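Local coordinates for protein nitrite transporter NirC (Salmonella enterica subsp. enterica serovar Typhimurium, PDB 4FC4) that catalyses nitrite uptake and nitrite export across the cytoplasmic membrane as a pentameric channel of the formate/nitrite transporter family, at residues B[137-142]-B[206-211]; B[141-146]-B[212-217]; B[148-153]-B[222-227]. One frame throughout, in Å; residues are numbered along the deposited sequence.

Contact 1 of 3, residues B[137-142]-B[206-211]; sequences IVHSVA and ALSWFG
Val138 holds CG1 roughly anti to its backbone N (chi1 155°), and this sends the methyl onto the backbone of Ser208. His139 has CG anti to its carbonyl carbon instead (chi1 -54°), a setting that turns the imidazole toward helix 198-209. The two residues sit on the short helix 137-147 of an aquaporin-like membrane fold. Ser208 and Leu207 belong to helix 198-209, the second half of the broken fifth transmembrane helix. Val138 CG1 rests 3.5 Å from Ser208 N and also meets the CB of Leu207 at 4.0 Å. Leu130 and Phe46 also pack on Val138. His139 NE2 is 3.9 Å from Gly211 C, in the loop after helix 198-209. The fit of the ring against the Ser208 hydroxyl is too tight in the model to be trusted. No hydrogen bond joins the two segments. The imidazole instead uses ND1 for a weak bond to the backbone oxygen of Val133. The contact is buried. The backbones run close, with the CA atoms of His139 and Ser208 5.4 Å apart, consistent with the small side chains of Ser208 and Ala142. One turn further on, Ala142 CB touches Ser208 CB at 3.7 Å.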
loop_
_atom_site.group_PDB
_atom_site.type_symbol
_atom_site.label_atom_id
_atom_site.label_comp_id
_atom_site.label_asym_id
_atom_site.label_seq_id
_atom_site.Cartn_x
_atom_site.Cartn_y
_atom_site.Cartn_z
ATOM N N ILE B 137 -25.159 -5.154 -14.274
ATOM C CA ILE B 137 -25.394 -4.577 -12.955
ATOM C C ILE B 137 -25.671 -3.077 -13.002
ATOM O O ILE B 137 -26.287 -2.551 -12.076
ATOM C CB ILE B 137 -24.317 -4.942 -11.873
ATOM C CG1 ILE B 137 -22.943 -4.329 -12.166
ATOM C CG2 ILE B 137 -24.222 -6.466 -11.745
ATOM C CD1 ILE B 137 -22.015 -4.288 -10.918
ATOM N N VAL B 138 -25.203 -2.408 -14.052
ATOM C CA VAL B 138 -25.554 -1.007 -14.311
ATOM C C VAL B 138 -27.071 -0.888 -14.340
ATOM O O VAL B 138 -27.629 0.002 -13.695
ATOM C CB VAL B 138 -24.877 -0.438 -15.618
ATOM C CG1 VAL B 138 -25.624 0.736 -16.256
ATOM C CG2 VAL B 138 -23.422 -0.017 -15.371
ATOM N N HIS B 139 -27.753 -1.793 -15.032
ATOM C CA HIS B 139 -29.252 -1.738 -15.073
ATOM C C HIS B 139 -29.952 -2.162 -13.815
ATOM O O HIS B 139 -30.900 -1.479 -13.395
ATOM C CB HIS B 139 -29.816 -2.446 -16.286
ATOM C CG HIS B 139 -29.225 -1.948 -17.554
ATOM N ND1 HIS B 139 -28.689 -2.763 -18.478
ATOM C CD2 HIS B 139 -28.988 -0.645 -17.989
ATOM C CE1 HIS B 139 -28.180 -2.022 -19.481
ATOM N NE2 HIS B 139 -28.370 -0.726 -19.184
ATOM N N SER B 140 -29.493 -3.237 -13.165
ATOM C CA SER B 140 -30.200 -3.679 -11.986
ATOM C C SER B 140 -29.924 -2.729 -10.801
ATOM O O SER B 140 -30.819 -2.419 -10.007
ATOM C CB SER B 140 -29.921 -5.132 -11.685
ATOM O OG SER B 140 -28.544 -5.333 -11.521
ATOM N N VAL B 141 -28.713 -2.199 -10.700
ATOM C CA VAL B 141 -28.425 -1.266 -9.588
ATOM C C VAL B 141 -29.119 0.102 -9.777
ATOM O O VAL B 141 -29.679 0.632 -8.826
ATOM C CB VAL B 141 -26.899 -1.161 -9.293
ATOM C CG1 VAL B 141 -26.583 -0.171 -8.168
ATOM C CG2 VAL B 141 -26.398 -2.518 -8.918
ATOM N N ALA B 142 -29.141 0.633 -11.006
ATOM C CA ALA B 142 -29.789 1.941 -11.296
ATOM C C ALA B 142 -31.256 1.867 -10.975
ATOM O O ALA B 142 -31.794 2.747 -10.293
ATOM C CB ALA B 142 -29.596 2.347 -12.746
ATOM N N ALA B 206 -27.015 7.772 -16.208
ATOM C CA ALA B 206 -26.903 8.154 -17.616
ATOM C C ALA B 206 -26.474 6.893 -18.406
ATOM O O ALA B 206 -27.032 6.568 -19.489
ATOM C CB ALA B 206 -25.962 9.353 -17.790
ATOM N N LEU B 207 -25.540 6.157 -17.826
ATOM C CA LEU B 207 -25.094 4.879 -18.361
ATOM C C LEU B 207 -26.242 3.876 -18.549
ATOM O O LEU B 207 -26.375 3.262 -19.603
ATOM C CB LEU B 207 -24.076 4.271 -17.395
ATOM C CG LEU B 207 -22.685 4.890 -17.354
ATOM C CD1 LEU B 207 -21.902 4.174 -16.275
ATOM C CD2 LEU B 207 -21.988 4.825 -18.728
ATOM N N SER B 208 -27.073 3.686 -17.529
ATOM C CA SER B 208 -28.210 2.828 -17.724
ATOM C C SER B 208 -29.165 3.421 -18.776
ATOM O O SER B 208 -29.715 2.686 -19.633
ATOM C CB SER B 208 -28.929 2.518 -16.413
ATOM O OG SER B 208 -29.986 1.623 -16.705
ATOM N N TRP B 209 -29.342 4.743 -18.748
ATOM C CA TRP B 209 -30.259 5.401 -19.701
ATOM C C TRP B 209 -29.849 5.174 -21.131
ATOM O O TRP B 209 -30.706 4.902 -21.992
ATOM C CB TRP B 209 -30.400 6.901 -19.415
ATOM C CG TRP B 209 -31.494 7.543 -20.233
ATOM C CD1 TRP B 209 -31.352 8.468 -21.265
ATOM C CD2 TRP B 209 -32.952 7.308 -20.131
ATOM N NE1 TRP B 209 -32.577 8.821 -21.794
ATOM C CE2 TRP B 209 -33.582 8.169 -21.166
ATOM C CE3 TRP B 209 -33.772 6.512 -19.319
ATOM C CZ2 TRP B 209 -34.967 8.213 -21.356
ATOM C CZ3 TRP B 209 -35.169 6.570 -19.519
ATOM C CH2 TRP B 209 -35.745 7.404 -20.518
ATOM N N PHE B 210 -28.535 5.272 -21.403
ATOM C CA PHE B 210 -28.043 5.111 -22.773
ATOM C C PHE B 210 -27.918 3.632 -23.148
ATOM O O PHE B 210 -27.520 3.308 -24.239
ATOM C CB PHE B 210 -26.686 5.811 -22.999
ATOM C CG PHE B 210 -26.684 7.302 -22.714
ATOM C CD1 PHE B 210 -27.754 8.127 -23.125
ATOM C CD2 PHE B 210 -25.582 7.890 -22.055
ATOM C CE1 PHE B 210 -27.745 9.486 -22.833
ATOM C CE2 PHE B 210 -25.554 9.247 -21.784
ATOM C CZ PHE B 210 -26.635 10.057 -22.175
ATOM N N GLY B 211 -28.240 2.722 -22.254
ATOM C CA GLY B 211 -28.051 1.319 -22.560
ATOM C C GLY B 211 -29.391 0.650 -22.668
ATOM O O GLY B 211 -30.416 1.332 -22.762
#

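Contact 2 of 3, residues B[141-146]-B[212-217]; sequences VALAKT and HHSDAY
This is a mostly apolar contact, with one water bridge, between Ala142, Leu143 and Thr146 on helix 137-147 and Ala216 and Tyr217 in the loop that connects helix 198-209 to helix 219-248. The loop makes a type I beta turn from Ser214 to Tyr217. Tyr217 extends its ring anti to its backbone N (chi1 -179°) and reaches the helix with one side of that ring. Its CE1 atom does most of the touching. It meets Ala142 CB at 3.7 Å and Thr146 CG2 at 3.8 Å, and the tyrosine and threonine side chains cross at about a right angle. Across the ring from CE1, Tyr217 CD2 lies over one face of the His213 ring, offset toward its rim. Leu143 reaches the turn with CD1, which packs on Ala216 CB at 3.8 Å. The polar link runs through Thr146. Its OG1 donates to Leu143 O at 2.8 Å, meeting a lone pair in the plane of that carbonyl, and the same oxygen also takes the backbone N-H of Thr146. A water donates to Thr146 OG1 and to Ala216 O, at 2.9 Å from the latter, and so joins helix and turn. Helix 198-209 completes the setting: Phe205 packs on Thr146, and its backbone oxygen is hydrogen-bonded to the Tyr217 hydroxyl.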
loop_
_atom_site.group_PDB
_atom_site.type_symbol
_atom_site.label_atom_id
_atom_site.label_comp_id
_atom_site.label_asym_id
_atom_site.label_seq_id
_atom_site.Cartn_x
_atom_site.Cartn_y
_atom_site.Cartn_z
ATOM N N VAL B 141 -28.713 -2.199 -10.700
ATOM C CA VAL B 141 -28.425 -1.266 -9.588
ATOM C C VAL B 141 -29.119 0.102 -9.777
ATOM O O VAL B 141 -29.679 0.632 -8.826
ATOM C CB VAL B 141 -26.899 -1.161 -9.293
ATOM C CG1 VAL B 141 -26.583 -0.171 -8.168
ATOM C CG2 VAL B 141 -26.398 -2.518 -8.918
ATOM N N ALA B 142 -29.141 0.633 -11.006
ATOM C CA ALA B 142 -29.789 1.941 -11.296
ATOM C C ALA B 142 -31.256 1.867 -10.975
ATOM O O ALA B 142 -31.794 2.747 -10.293
ATOM C CB ALA B 142 -29.596 2.347 -12.746
ATOM N N LEU B 143 -31.893 0.783 -11.432
ATOM C CA LEU B 143 -33.340 0.593 -11.215
ATOM C C LEU B 143 -33.629 0.493 -9.704
ATOM O O LEU B 143 -34.488 1.196 -9.208
ATOM C CB LEU B 143 -33.886 -0.610 -12.014
ATOM C CG LEU B 143 -35.309 -1.106 -11.691
ATOM C CD1 LEU B 143 -36.381 -0.124 -12.149
ATOM C CD2 LEU B 143 -35.588 -2.513 -12.265
ATOM N N ALA B 144 -32.844 -0.306 -8.973
ATOM C CA ALA B 144 -33.043 -0.424 -7.519
ATOM C C ALA B 144 -32.891 0.958 -6.847
ATOM O O ALA B 144 -33.642 1.301 -5.916
ATOM C CB ALA B 144 -32.156 -1.519 -6.874
ATOM N N LYS B 145 -31.974 1.778 -7.360
ATOM C CA LYS B 145 -31.762 3.104 -6.761
ATOM C C LYS B 145 -32.965 3.993 -7.027
ATOM O O LYS B 145 -33.275 4.843 -6.192
ATOM C CB LYS B 145 -30.501 3.775 -7.254
ATOM C CG LYS B 145 -29.203 3.251 -6.642
ATOM C CD LYS B 145 -28.035 3.668 -7.526
ATOM C CE LYS B 145 -26.681 3.328 -6.940
ATOM N NZ LYS B 145 -26.482 4.050 -5.679
ATOM N N THR B 146 -33.653 3.769 -8.155
ATOM C CA THR B 146 -34.718 4.687 -8.548
ATOM C C THR B 146 -36.057 4.417 -7.897
ATOM O O THR B 146 -36.888 5.321 -7.795
ATOM C CB THR B 146 -34.964 4.703 -10.079
ATOM O OG1 THR B 146 -35.465 3.417 -10.509
ATOM C CG2 THR B 146 -33.696 5.089 -10.834
ATOM N N HIS B 212 -29.358 -0.672 -22.615
ATOM C CA HIS B 212 -30.503 -1.504 -22.793
ATOM C C HIS B 212 -31.151 -1.653 -21.425
ATOM O O HIS B 212 -31.090 -2.720 -20.805
ATOM C CB HIS B 212 -29.984 -2.820 -23.376
ATOM C CG HIS B 212 -31.062 -3.814 -23.812
ATOM N ND1 HIS B 212 -32.181 -3.449 -24.469
ATOM C CD2 HIS B 212 -31.122 -5.222 -23.684
ATOM C CE1 HIS B 212 -32.921 -4.550 -24.725
ATOM N NE2 HIS B 212 -32.265 -5.627 -24.239
ATOM N N HIS B 213 -31.769 -0.587 -20.915
ATOM C CA HIS B 213 -32.463 -0.650 -19.612
ATOM C C HIS B 213 -33.881 -1.180 -19.765
ATOM O O HIS B 213 -34.436 -1.166 -20.864
ATOM C CB HIS B 213 -32.501 0.731 -18.974
ATOM C CG HIS B 213 -33.159 1.771 -19.841
ATOM N ND1 HIS B 213 -34.496 1.968 -19.844
ATOM C CD2 HIS B 213 -32.629 2.654 -20.790
ATOM C CE1 HIS B 213 -34.819 2.932 -20.744
ATOM N NE2 HIS B 213 -33.686 3.349 -21.330
ATOM N N SER B 214 -34.493 -1.645 -18.679
ATOM C CA SER B 214 -35.858 -2.121 -18.764
ATOM C C SER B 214 -36.869 -0.945 -18.839
ATOM O O SER B 214 -36.507 0.226 -18.694
ATOM C CB SER B 214 -36.180 -3.036 -17.580
ATOM O OG SER B 214 -36.509 -2.259 -16.445
ATOM N N ASP B 215 -38.139 -1.256 -19.064
ATOM C CA ASP B 215 -39.168 -0.199 -19.177
ATOM C C ASP B 215 -39.523 0.381 -17.817
ATOM O O ASP B 215 -40.031 1.510 -17.726
ATOM C CB ASP B 215 -40.440 -0.733 -19.835
ATOM C CG ASP B 215 -40.138 -1.722 -20.919
ATOM O OD1 ASP B 215 -39.086 -2.432 -20.832
ATOM O OD2 ASP B 215 -40.969 -1.801 -21.850
ATOM N N ALA B 216 -39.269 -0.410 -16.774
ATOM C CA ALA B 216 -39.483 -0.004 -15.394
ATOM C C ALA B 216 -38.590 1.178 -15.017
ATOM O O ALA B 216 -38.780 1.764 -13.973
ATOM C CB ALA B 216 -39.277 -1.193 -14.446
ATOM N N TYR B 217 -37.635 1.530 -15.874
ATOM C CA TYR B 217 -36.599 2.542 -15.574
ATOM C C TYR B 217 -36.930 3.828 -16.313
ATOM O O TYR B 217 -36.879 3.849 -17.549
ATOM C CB TYR B 217 -35.239 2.046 -16.084
ATOM C CG TYR B 217 -34.079 2.978 -15.823
ATOM C CD1 TYR B 217 -33.569 3.132 -14.524
ATOM C CD2 TYR B 217 -33.460 3.675 -16.863
ATOM C CE1 TYR B 217 -32.509 3.980 -14.259
ATOM C CE2 TYR B 217 -32.395 4.536 -16.616
ATOM C CZ TYR B 217 -31.903 4.676 -15.309
ATOM O OH TYR B 217 -30.828 5.506 -14.984
HETATM O O HOH W 1 -37.534 4.069 -12.710
#

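Contact 3 of 3, residues B[148-153]-B[222-227]; sequences APATVL and IGHNLL
The N-terminal start of transmembrane helix 150-172 is tied here to helix 219-248, the last membrane helix, through Ala148 and His224. Pro149 is the N-cap residue, and Ala148 comes just before it. The one hydrogen bond across the segments runs from His224 NE2 to Ala148 O, at 3.1 Å. The N-H...O angle is 147°, so the bond is somewhat bent at the hydrogen. At the acceptor it is nearly straight, with a C=O...N angle of 171°. The oxygen lies close to the imidazole plane, at the ring edge. CG of His224 is anti to the backbone N (chi1 176°), which carries the ring outward from its own helix toward the cap. Trp228, one turn on, meets the ring edge-to-face. Next to His224 along the helix, Asn225 receives the side chain of Leu153, and the two cross at about a right angle. Leu153 CD1 lies 3.5 Å from Asn225 ND2 and 3.6 Å from Asn225 CA. Thr151, in the same helix start, packs on Trp125 of a second subunit. As modelled, the bond places a hydrogen on His224 NE2 and fixes the rotation of the imidazole. The Asn225 amide nitrogen is already satisfied by Glu196 OE1 and Lys145 O, and Leu153 meets it by packing alone.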
loop_
_atom_site.group_PDB
_atom_site.type_symbol
_atom_site.label_atom_id
_atom_site.label_comp_id
_atom_site.label_asym_id
_atom_site.label_seq_id
_atom_site.Cartn_x
_atom_site.Cartn_y
_atom_site.Cartn_z
ATOM N N ALA B 148 -36.366 2.919 -4.812
ATOM C CA ALA B 148 -36.148 2.989 -3.361
ATOM C C ALA B 148 -36.970 4.114 -2.642
ATOM O O ALA B 148 -37.171 5.183 -3.198
ATOM C CB ALA B 148 -34.628 3.107 -3.077
ATOM N N PRO B 149 -37.431 3.900 -1.389
ATOM C CA PRO B 149 -38.184 5.012 -0.702
ATOM C C PRO B 149 -37.399 6.326 -0.443
ATOM O O PRO B 149 -36.182 6.305 -0.185
ATOM C CB PRO B 149 -38.577 4.371 0.658
ATOM C CG PRO B 149 -38.521 2.893 0.422
ATOM C CD PRO B 149 -37.320 2.717 -0.502
ATOM N N ALA B 150 -38.083 7.459 -0.511
ATOM C CA ALA B 150 -37.485 8.768 -0.200
ATOM C C ALA B 150 -36.610 8.745 1.083
ATOM O O ALA B 150 -35.544 9.347 1.140
ATOM C CB ALA B 150 -38.571 9.793 -0.047
ATOM N N THR B 151 -37.089 8.033 2.094
ATOM C CA THR B 151 -36.574 8.115 3.431
ATOM C C THR B 151 -35.238 7.430 3.432
ATOM O O THR B 151 -34.218 8.009 3.872
ATOM C CB THR B 151 -37.522 7.394 4.378
ATOM O OG1 THR B 151 -38.540 8.306 4.751
ATOM C CG2 THR B 151 -36.794 6.902 5.625
ATOM N N VAL B 152 -35.269 6.230 2.856
ATOM C CA VAL B 152 -34.117 5.389 2.707
ATOM C C VAL B 152 -33.090 6.179 1.915
ATOM O O VAL B 152 -31.913 6.272 2.332
ATOM C CB VAL B 152 -34.490 3.981 2.103
ATOM C CG1 VAL B 152 -33.280 3.260 1.474
ATOM C CG2 VAL B 152 -35.210 3.095 3.169
ATOM N N LEU B 153 -33.541 6.813 0.832
ATOM C CA LEU B 153 -32.586 7.500 -0.060
ATOM C C LEU B 153 -31.954 8.713 0.611
ATOM O O LEU B 153 -30.745 8.956 0.491
ATOM C CB LEU B 153 -33.219 7.858 -1.410
ATOM C CG LEU B 153 -33.446 6.662 -2.344
ATOM C CD1 LEU B 153 -33.943 7.124 -3.691
ATOM C CD2 LEU B 153 -32.185 5.842 -2.548
ATOM N N ILE B 222 -35.300 8.437 -12.093
ATOM C CA ILE B 222 -33.990 9.080 -11.923
ATOM C C ILE B 222 -34.116 10.371 -11.092
ATOM O O ILE B 222 -33.384 10.564 -10.135
ATOM C CB ILE B 222 -33.264 9.332 -13.253
ATOM C CG1 ILE B 222 -32.898 7.995 -13.910
ATOM C CG2 ILE B 222 -31.990 10.145 -13.000
ATOM C CD1 ILE B 222 -32.511 8.082 -15.374
ATOM N N GLY B 223 -35.094 11.213 -11.415
ATOM C CA GLY B 223 -35.291 12.451 -10.693
ATOM C C GLY B 223 -35.643 12.236 -9.237
ATOM O O GLY B 223 -35.183 12.968 -8.361
ATOM N N HIS B 224 -36.471 11.227 -8.987
ATOM C CA HIS B 224 -36.803 10.766 -7.629
ATOM C C HIS B 224 -35.578 10.481 -6.780
ATOM O O HIS B 224 -35.454 11.024 -5.687
ATOM C CB HIS B 224 -37.722 9.539 -7.674
ATOM C CG HIS B 224 -38.022 8.977 -6.308
ATOM N ND1 HIS B 224 -38.902 9.548 -5.471
ATOM C CD2 HIS B 224 -37.511 7.900 -5.638
ATOM C CE1 HIS B 224 -38.966 8.853 -4.328
ATOM N NE2 HIS B 224 -38.114 7.857 -4.420
ATOM N N ASN B 225 -34.675 9.624 -7.256
ATOM C CA ASN B 225 -33.386 9.358 -6.519
ATOM C C ASN B 225 -32.517 10.609 -6.328
ATOM O O ASN B 225 -32.157 10.922 -5.205
ATOM C CB ASN B 225 -32.558 8.283 -7.203
ATOM C CG ASN B 225 -31.198 8.039 -6.514
ATOM O OD1 ASN B 225 -30.265 8.840 -6.655
ATOM N ND2 ASN B 225 -31.085 6.918 -5.775
ATOM N N LEU B 226 -32.207 11.327 -7.418
ATOM C CA LEU B 226 -31.405 12.563 -7.364
ATOM C C LEU B 226 -31.982 13.599 -6.375
ATOM O O LEU B 226 -31.207 14.204 -5.607
ATOM C CB LEU B 226 -31.149 13.142 -8.775
ATOM C CG LEU B 226 -30.280 12.308 -9.749
ATOM C CD1 LEU B 226 -29.939 13.101 -11.016
ATOM C CD2 LEU B 226 -28.977 11.838 -9.076
ATOM N N LEU B 227 -33.320 13.764 -6.330
ATOM C CA LEU B 227 -33.911 14.681 -5.341
ATOM C C LEU B 227 -33.556 14.331 -3.901
ATOM O O LEU B 227 -32.869 15.096 -3.236
ATOM C CB LEU B 227 -35.422 14.819 -5.484
ATOM C CG LEU B 227 -36.096 15.702 -4.418
ATOM C CD1 LEU B 227 -35.585 17.155 -4.479
ATOM C CD2 LEU B 227 -37.635 15.660 -4.545
#

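Of the segments in contact, those on helix 137-147 come first along the chain. They supply one side of contacts 1 and 2, which share Val141 and Ala142. Contact 1 closes a loop of 63 residues at the end of helix 198-209. Contact 2 closes one of 65 residues at the loop that follows, and its centre lies about 6 Å from that of contact 1. Contact 3 joins the next helix, 150-172, to helix 219-248 across 68 residues. The segments of contact 3 alternate with those of the other two, so the loops cross. Contacts 2 and 3 also touch directly, where Lys145 and Thr146 pass Leu153 and His224. Together they fasten two successive helices to two later ones and their connection.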